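Local coordinates for protein importin-95 (Chaetomium thermophilum, PDB 4XRI) that probably carries varied protein cargo into the nucleus as an importin-beta family transport receptor and probably binds a small GTPase, at residues Q421-M426 against Y440-I445; V434-A439 against S473-A478. The protein carries 2 engineered substitutions. All coordinates share one frame; numbering follows the deposited sequence.

Contact 1. Residues Q421-M426 against Y440-I445; sequences QPLIAM and YALGRI
No ring, amide or guanidinium face is involved where Leu423 meets Leu442 and Ile445; segments 421-426 and 440-445 touch through aliphatic branches alone. The flat groups of 440-445 turn to other neighbours, Tyr440 stacking on the ring of Trp482 and Arg444 donating from NE to Gly401 O. Leu423 holds its CG anti to the backbone N (chi1 -163°), which carries the CD2 methyl toward helix 432-449. There it meets Ile445 tip to tip, CD2 of Leu423 lying 3.5 Å from CD1 of Ile445. The same methyl passes alongside Leu442, the two leucine side chains running past each other in opposite directions with their CD2 atoms 3.6 Å apart. Ala441 approaches more loosely, its CB 4.2 Å from Leu423 CD2, and Ile424 adds a marginal touch, CG1 to Leu442 CD2 at 4.3 Å. Leu423 and Leu442 also form the closest backbone pair, with CA atoms 7.6 Å apart. The helix segments run roughly antiparallel, at 148° and 10.6 Å between axes; they belong to successive helices, 409-425 and 432-449, and both fall in the HEAT-like repeat range. Phe400 of helix 390-402 packs on both Leu423 and Ile445, while Leu462 of helix 455-472 touches Ile424 and Leu442. With no hydrogen bond or charge pair spanning the segments, their hold on each other comes from the fit of apolar branches and the burial of their surface.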
ATOM      1  N   GLN A 421     -29.984  16.564  10.001  1.00 55.77           N
ATOM      2  CA  GLN A 421     -30.951  16.104  10.996  1.00 53.90           C
ATOM      3  C   GLN A 421     -31.668  14.798  10.611  1.00 55.52           C
ATOM      4  O   GLN A 421     -31.811  13.912  11.453  1.00 58.19           O
ATOM      5  CB  GLN A 421     -31.981  17.202  11.275  1.00 65.90           C
ATOM      6  CG  GLN A 421     -33.291  16.707  11.865  1.00 73.37           C
ATOM      7  CD  GLN A 421     -34.401  16.642  10.833  1.00 85.29           C
ATOM      8  OE1 GLN A 421     -34.541  17.540  10.001  1.00 92.93           O
ATOM      9  NE2 GLN A 421     -35.191  15.576  10.876  1.00 80.69           N
ATOM     10  N   PRO A 422     -32.126  14.667   9.346  1.00 59.90           N
ATOM     11  CA  PRO A 422     -32.741  13.378   9.005  1.00 62.19           C
ATOM     12  C   PRO A 422     -31.768  12.208   9.110  1.00 61.50           C
ATOM     13  O   PRO A 422     -32.160  11.127   9.548  1.00 61.59           O
ATOM     14  CB  PRO A 422     -33.191  13.578   7.552  1.00 60.47           C
ATOM     15  CG  PRO A 422     -33.375  15.041   7.415  1.00 53.79           C
ATOM     16  CD  PRO A 422     -32.296  15.645   8.255  1.00 58.74           C
ATOM     17  N   LEU A 423     -30.516  12.424   8.721  1.00 58.38           N
ATOM     18  CA  LEU A 423     -29.519  11.363   8.772  1.00 57.14           C
ATOM     19  C   LEU A 423     -29.198  10.987  10.214  1.00 52.91           C
ATOM     20  O   LEU A 423     -28.987   9.818  10.523  1.00 55.49           O
ATOM     21  CB  LEU A 423     -28.243  11.778   8.044  1.00 55.68           C
ATOM     22  CG  LEU A 423     -27.318  10.612   7.687  1.00 57.98           C
ATOM     23  CD1 LEU A 423     -28.018   9.666   6.731  1.00 57.61           C
ATOM     24  CD2 LEU A 423     -26.018  11.103   7.087  1.00 60.42           C
ATOM     25  N   ILE A 424     -29.167  11.981  11.095  1.00 47.06           N
ATOM     26  CA  ILE A 424     -28.933  11.728  12.513  1.00 52.31           C
ATOM     27  C   ILE A 424     -30.080  10.909  13.094  1.00 51.32           C
ATOM     28  O   ILE A 424     -29.870  10.020  13.921  1.00 54.20           O
ATOM     29  CB  ILE A 424     -28.773  13.039  13.303  1.00 60.39           C
ATOM     30  CG1 ILE A 424     -27.461  13.725  12.924  1.00 55.23           C
ATOM     31  CG2 ILE A 424     -28.798  12.777  14.799  1.00 56.32           C
ATOM     32  CD1 ILE A 424     -27.251  15.055  13.608  1.00 48.18           C
ATOM     33  N   ALA A 425     -31.293  11.202  12.639  1.00 50.12           N
ATOM     34  CA  ALA A 425     -32.475  10.479  13.091  1.00 52.00           C
ATOM     35  C   ALA A 425     -32.416   9.014  12.671  1.00 56.07           C
ATOM     36  O   ALA A 425     -32.979   8.145  13.334  1.00 56.89           O
ATOM     37  CB  ALA A 425     -33.733  11.136  12.549  1.00 58.81           C
ATOM     38  N   MET A 426     -31.719   8.747  11.570  1.00 55.61           N
ATOM     39  CA  MET A 426     -31.590   7.395  11.038  1.00 51.12           C
ATOM     40  C   MET A 426     -30.794   6.486  11.974  1.00 51.30           C
ATOM     41  O   MET A 426     -30.783   5.267  11.808  1.00 51.71           O
ATOM     42  CB  MET A 426     -30.925   7.428   9.660  1.00 59.98           C
ATOM     43  CG  MET A 426     -31.429   6.375   8.684  1.00 67.83           C
ATOM     44  SD  MET A 426     -33.074   6.762   8.064  1.00 70.10           S
ATOM     45  CE  MET A 426     -32.931   8.535   7.855  1.00 65.05           C
ATOM     46  N   TYR A 440     -21.410   5.460   9.367  1.00 43.95           N
ATOM     47  CA  TYR A 440     -20.327   5.590   8.397  1.00 48.35           C
ATOM     48  C   TYR A 440     -20.549   6.779   7.471  1.00 49.55           C
ATOM     49  O   TYR A 440     -19.610   7.500   7.133  1.00 50.53           O
ATOM     50  CB  TYR A 440     -20.193   4.307   7.575  1.00 56.41           C
ATOM     51  CG  TYR A 440     -18.966   4.271   6.691  1.00 62.30           C
ATOM     52  CD1 TYR A 440     -17.739   3.861   7.196  1.00 64.10           C
ATOM     53  CD2 TYR A 440     -19.038   4.634   5.352  1.00 65.14           C
ATOM     54  CE1 TYR A 440     -16.616   3.821   6.395  1.00 65.81           C
ATOM     55  CE2 TYR A 440     -17.918   4.598   4.541  1.00 64.06           C
ATOM     56  CZ  TYR A 440     -16.710   4.188   5.067  1.00 67.71           C
ATOM     57  OH  TYR A 440     -15.590   4.149   4.266  1.00 66.16           O
ATOM     58  N   ALA A 441     -21.799   6.975   7.064  1.00 43.21           N
ATOM     59  CA  ALA A 441     -22.165   8.087   6.197  1.00 43.72           C
ATOM     60  C   ALA A 441     -21.927   9.414   6.905  1.00 46.02           C
ATOM     61  O   ALA A 441     -21.510  10.390   6.286  1.00 45.20           O
ATOM     62  CB  ALA A 441     -23.621   7.968   5.762  1.00 39.57           C
ATOM     63  N   LEU A 442     -22.200   9.441   8.207  1.00 46.06           N
ATOM     64  CA  LEU A 442     -21.957  10.626   9.017  1.00 43.68           C
ATOM     65  C   LEU A 442     -20.464  10.913   9.121  1.00 47.57           C
ATOM     66  O   LEU A 442     -20.050  12.067   9.205  1.00 52.45           O
ATOM     67  CB  LEU A 442     -22.570  10.458  10.410  1.00 43.94           C
ATOM     68  CG  LEU A 442     -24.096  10.567  10.478  1.00 45.24           C
ATOM     69  CD1 LEU A 442     -24.625  10.032  11.797  1.00 46.13           C
ATOM     70  CD2 LEU A 442     -24.523  12.014  10.276  1.00 46.88           C
ATOM     71  N   GLY A 443     -19.660   9.855   9.112  1.00 43.79           N
ATOM     72  CA  GLY A 443     -18.217   9.995   9.121  1.00 50.68           C
ATOM     73  C   GLY A 443     -17.723  10.545   7.800  1.00 55.73           C
ATOM     74  O   GLY A 443     -16.875  11.433   7.767  1.00 52.32           O
ATOM     75  N   ARG A 444     -18.263  10.008   6.710  1.00 51.85           N
ATOM     76  CA  ARG A 444     -17.974  10.512   5.371  1.00 43.79           C
ATOM     77  C   ARG A 444     -18.319  11.993   5.267  1.00 54.67           C
ATOM     78  O   ARG A 444     -17.566  12.778   4.691  1.00 51.33           O
ATOM     79  CB  ARG A 444     -18.747   9.714   4.313  1.00 47.88           C
ATOM     80  CG  ARG A 444     -18.246   8.294   4.105  1.00 45.65           C
ATOM     81  CD  ARG A 444     -17.051   8.256   3.165  1.00 51.65           C
ATOM     82  NE  ARG A 444     -17.418   8.604   1.795  1.00 58.56           N
ATOM     83  CZ  ARG A 444     -16.579   8.578   0.764  1.00 63.05           C
ATOM     84  NH1 ARG A 444     -15.316   8.217   0.946  1.00 66.28           N
ATOM     85  NH2 ARG A 444     -17.002   8.909  -0.448  1.00 55.07           N
ATOM     86  N   ILE A 445     -19.460  12.364   5.838  1.00 48.39           N
ATOM     87  CA  ILE A 445     -19.932  13.744   5.802  1.00 50.45           C
ATOM     88  C   ILE A 445     -19.007  14.682   6.570  1.00 57.26           C
ATOM     89  O   ILE A 445     -18.587  15.716   6.046  1.00 56.48           O
ATOM     90  CB  ILE A 445     -21.358  13.859   6.373  1.00 51.74           C
ATOM     91  CG1 ILE A 445     -22.370  13.339   5.355  1.00 54.00           C
ATOM     92  CG2 ILE A 445     -21.679  15.301   6.743  1.00 51.77           C
ATOM     93  CD1 ILE A 445     -23.797  13.522   5.785  1.00 54.41           C
TER

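Contact 2. Residues V434-A439 against S473-A478; sequences VRDSTA and SPKMAA
Met476 takes the crowded position, its CG between the backbone N and the carbonyl carbon (chi1 56°), and bends at chi3 (-64°), so that its thioether crosses the Arg435 side chain at about a right angle. SD lies 3.8 Å from Arg435 CB, and the CE methyl lies 3.5 Å from Arg435 O and also near Ala439 CB. Asp436, with CG anti to its own N (chi1 -174°), extends its carboxylate to the backbone of 475-476, where OD1 comes within 3.5 Å of Met476 CA. A water donates to Asp436 OD1 at 2.8 Å and also to Lys475 O, while Ser479 OG is hydrogen-bonded to that same OD1. The second oxygen, OD2, makes a long salt bridge to Lys475 NZ at 3.7 Å. An alanine in place of Asp436 is likely to leave Ser479 OG and the bridging water without this acceptor and the Lys475 ammonium without this distant counter-charge. Beside Ser473, a second water lies in plane at the edge of the Arg435 guanidinium, accepting from NH2 at 2.6 Å and linking it to Ser473 OG, 3.1 Å from that water. The contact thus fastens helix 432-449 to the turn that leads from helix 455-472 into helix 477-490, consistent with the HEAT-type helical solenoid of importin-beta proteins.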
ATOM      1  N   VAL A 434     -28.768  -0.492   8.717  1.00 53.52           N
ATOM      2  CA  VAL A 434     -29.060   0.905   8.417  1.00 48.97           C
ATOM      3  C   VAL A 434     -28.317   1.831   9.373  1.00 44.57           C
ATOM      4  O   VAL A 434     -27.779   2.859   8.963  1.00 40.04           O
ATOM      5  CB  VAL A 434     -30.574   1.195   8.497  1.00 51.67           C
ATOM      6  CG1 VAL A 434     -30.846   2.686   8.362  1.00 49.50           C
ATOM      7  CG2 VAL A 434     -31.317   0.419   7.423  1.00 49.05           C
ATOM      8  N   ARG A 435     -28.287   1.450  10.646  1.00 40.17           N
ATOM      9  CA  ARG A 435     -27.596   2.231  11.668  1.00 49.53           C
ATOM     10  C   ARG A 435     -26.094   2.291  11.420  1.00 47.29           C
ATOM     11  O   ARG A 435     -25.468   3.335  11.601  1.00 47.15           O
ATOM     12  CB  ARG A 435     -27.868   1.654  13.057  1.00 50.54           C
ATOM     13  CG  ARG A 435     -29.180   2.118  13.671  1.00 61.14           C
ATOM     14  CD  ARG A 435     -29.361   1.536  15.058  1.00 68.38           C
ATOM     15  NE  ARG A 435     -29.854   0.163  15.015  1.00 74.31           N
ATOM     16  CZ  ARG A 435     -29.708  -0.711  16.003  1.00 75.90           C
ATOM     17  NH1 ARG A 435     -30.193  -1.939  15.880  1.00 73.95           N
ATOM     18  NH2 ARG A 435     -29.071  -0.359  17.110  1.00 78.94           N
ATOM     19  N   ASP A 436     -25.524   1.164  11.007  1.00 55.09           N
ATOM     20  CA  ASP A 436     -24.099   1.092  10.707  1.00 52.81           C
ATOM     21  C   ASP A 436     -23.755   1.953   9.498  1.00 48.68           C
ATOM     22  O   ASP A 436     -22.781   2.708   9.515  1.00 43.90           O
ATOM     23  CB  ASP A 436     -23.671  -0.355  10.453  1.00 54.87           C
ATOM     24  CG  ASP A 436     -22.172  -0.492  10.271  1.00 58.46           C
ATOM     25  OD1 ASP A 436     -21.421   0.194  10.995  1.00 58.10           O
ATOM     26  OD2 ASP A 436     -21.743  -1.285   9.406  1.00 59.27           O
ATOM     27  N   SER A 437     -24.565   1.832   8.449  1.00 43.16           N
ATOM     28  CA  SER A 437     -24.372   2.609   7.229  1.00 43.49           C
ATOM     29  C   SER A 437     -24.594   4.092   7.489  1.00 47.74           C
ATOM     30  O   SER A 437     -23.998   4.944   6.832  1.00 49.95           O
ATOM     31  CB  SER A 437     -25.315   2.124   6.125  1.00 40.20           C
ATOM     32  OG  SER A 437     -25.058   0.769   5.797  1.00 42.99           O
ATOM     33  N   THR A 438     -25.463   4.392   8.447  1.00 44.67           N
ATOM     34  CA  THR A 438     -25.746   5.772   8.816  1.00 44.83           C
ATOM     35  C   THR A 438     -24.552   6.394   9.530  1.00 42.70           C
ATOM     36  O   THR A 438     -24.146   7.517   9.225  1.00 44.15           O
ATOM     37  CB  THR A 438     -26.986   5.873   9.717  1.00 48.44           C
ATOM     38  OG1 THR A 438     -28.141   5.434   8.991  1.00 44.50           O
ATOM     39  CG2 THR A 438     -27.195   7.304  10.169  1.00 49.71           C
ATOM     40  N   ALA A 439     -23.998   5.651  10.483  1.00 40.13           N
ATOM     41  CA  ALA A 439     -22.826   6.101  11.226  1.00 47.21           C
ATOM     42  C   ALA A 439     -21.657   6.386  10.288  1.00 47.70           C
ATOM     43  O   ALA A 439     -21.007   7.425  10.389  1.00 47.49           O
ATOM     44  CB  ALA A 439     -22.429   5.067  12.266  1.00 43.81           C
ATOM     45  N   SER A 473     -24.031  -0.778  20.847  1.00 63.73           N
ATOM     46  CA  SER A 473     -24.186  -1.595  19.645  1.00 60.11           C
ATOM     47  C   SER A 473     -22.854  -1.881  18.953  1.00 66.59           C
ATOM     48  O   SER A 473     -22.442  -1.137  18.066  1.00 67.59           O
ATOM     49  CB  SER A 473     -25.149  -0.916  18.669  1.00 53.85           C
ATOM     50  OG  SER A 473     -26.392  -0.635  19.292  1.00 59.52           O
ATOM     51  N   PRO A 474     -22.190  -2.980  19.346  1.00 69.53           N
ATOM     52  CA  PRO A 474     -20.879  -3.407  18.833  1.00 66.16           C
ATOM     53  C   PRO A 474     -20.784  -3.468  17.310  1.00 60.67           C
ATOM     54  O   PRO A 474     -19.733  -3.148  16.754  1.00 57.29           O
ATOM     55  CB  PRO A 474     -20.717  -4.809  19.428  1.00 66.42           C
ATOM     56  CG  PRO A 474     -21.500  -4.763  20.685  1.00 71.34           C
ATOM     57  CD  PRO A 474     -22.686  -3.884  20.397  1.00 71.69           C
ATOM     58  N   LYS A 475     -21.867  -3.873  16.653  1.00 56.44           N
ATOM     59  CA  LYS A 475     -21.884  -4.033  15.199  1.00 65.00           C
ATOM     60  C   LYS A 475     -21.575  -2.727  14.464  1.00 61.94           C
ATOM     61  O   LYS A 475     -21.033  -2.741  13.358  1.00 61.00           O
ATOM     62  CB  LYS A 475     -23.244  -4.582  14.753  1.00 74.72           C
ATOM     63  CG  LYS A 475     -23.482  -4.606  13.246  1.00 81.89           C
ATOM     64  CD  LYS A 475     -22.744  -5.739  12.555  1.00 80.69           C
ATOM     65  CE  LYS A 475     -23.230  -5.895  11.121  1.00 75.58           C
ATOM     66  NZ  LYS A 475     -23.143  -4.616  10.361  1.00 71.31           N
ATOM     67  N   MET A 476     -21.901  -1.600  15.088  1.00 58.56           N
ATOM     68  CA  MET A 476     -21.664  -0.300  14.469  1.00 58.56           C
ATOM     69  C   MET A 476     -20.561   0.486  15.180  1.00 56.73           C
ATOM     70  O   MET A 476     -20.281   1.634  14.825  1.00 56.48           O
ATOM     71  CB  MET A 476     -22.957   0.515  14.448  1.00 58.80           C
ATOM     72  CG  MET A 476     -23.597   0.702  15.812  1.00 56.38           C
ATOM     73  SD  MET A 476     -25.223   1.472  15.724  1.00 59.53           S
ATOM     74  CE  MET A 476     -24.787   3.071  15.053  1.00 57.63           C
ATOM     75  N   ALA A 477     -19.938  -0.144  16.173  1.00 52.34           N
ATOM     76  CA  ALA A 477     -18.905   0.493  16.996  1.00 58.44           C
ATOM     77  C   ALA A 477     -17.773   1.096  16.163  1.00 53.78           C
ATOM     78  O   ALA A 477     -17.391   2.249  16.365  1.00 59.93           O
ATOM     79  CB  ALA A 477     -18.336  -0.505  17.992  1.00 59.10           C
ATOM     80  N   ALA A 478     -17.246   0.308  15.232  1.00 54.02           N
ATOM     81  CA  ALA A 478     -16.145   0.740  14.375  1.00 54.12           C
ATOM     82  C   ALA A 478     -16.510   1.995  13.582  1.00 54.17           C
ATOM     83  O   ALA A 478     -15.752   2.968  13.561  1.00 54.99           O
ATOM     84  CB  ALA A 478     -15.740  -0.382  13.431  1.00 45.57           C
TER
HETATM   85  O   HOH W   1     -28.134   1.698  18.341  1.00 62.20           O
HETATM   86  O   HOH W   2     -19.125  -0.695  12.394  1.00 47.06           O

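How the contacts relate
Both contacts use helix 432-449, and their centres lie about 11 Å apart. Contact 1 is the more interior: four of its five touching residues are buried, and it pairs two helices that follow one another in the chain. Contact 2 is only partly buried and skips helix 455-472 in the sequence to join the turn before helix 477-490. Their chemistry follows this difference, contact 1 being wholly aliphatic, whereas contact 2 combines a buried methionine, packed on aliphatic atoms, with a long salt bridge and two water bridges. The two sets of residues also touch, Met426 CG packing 3.7 Å from Val434 CG1 and Leu423 lying against Thr438.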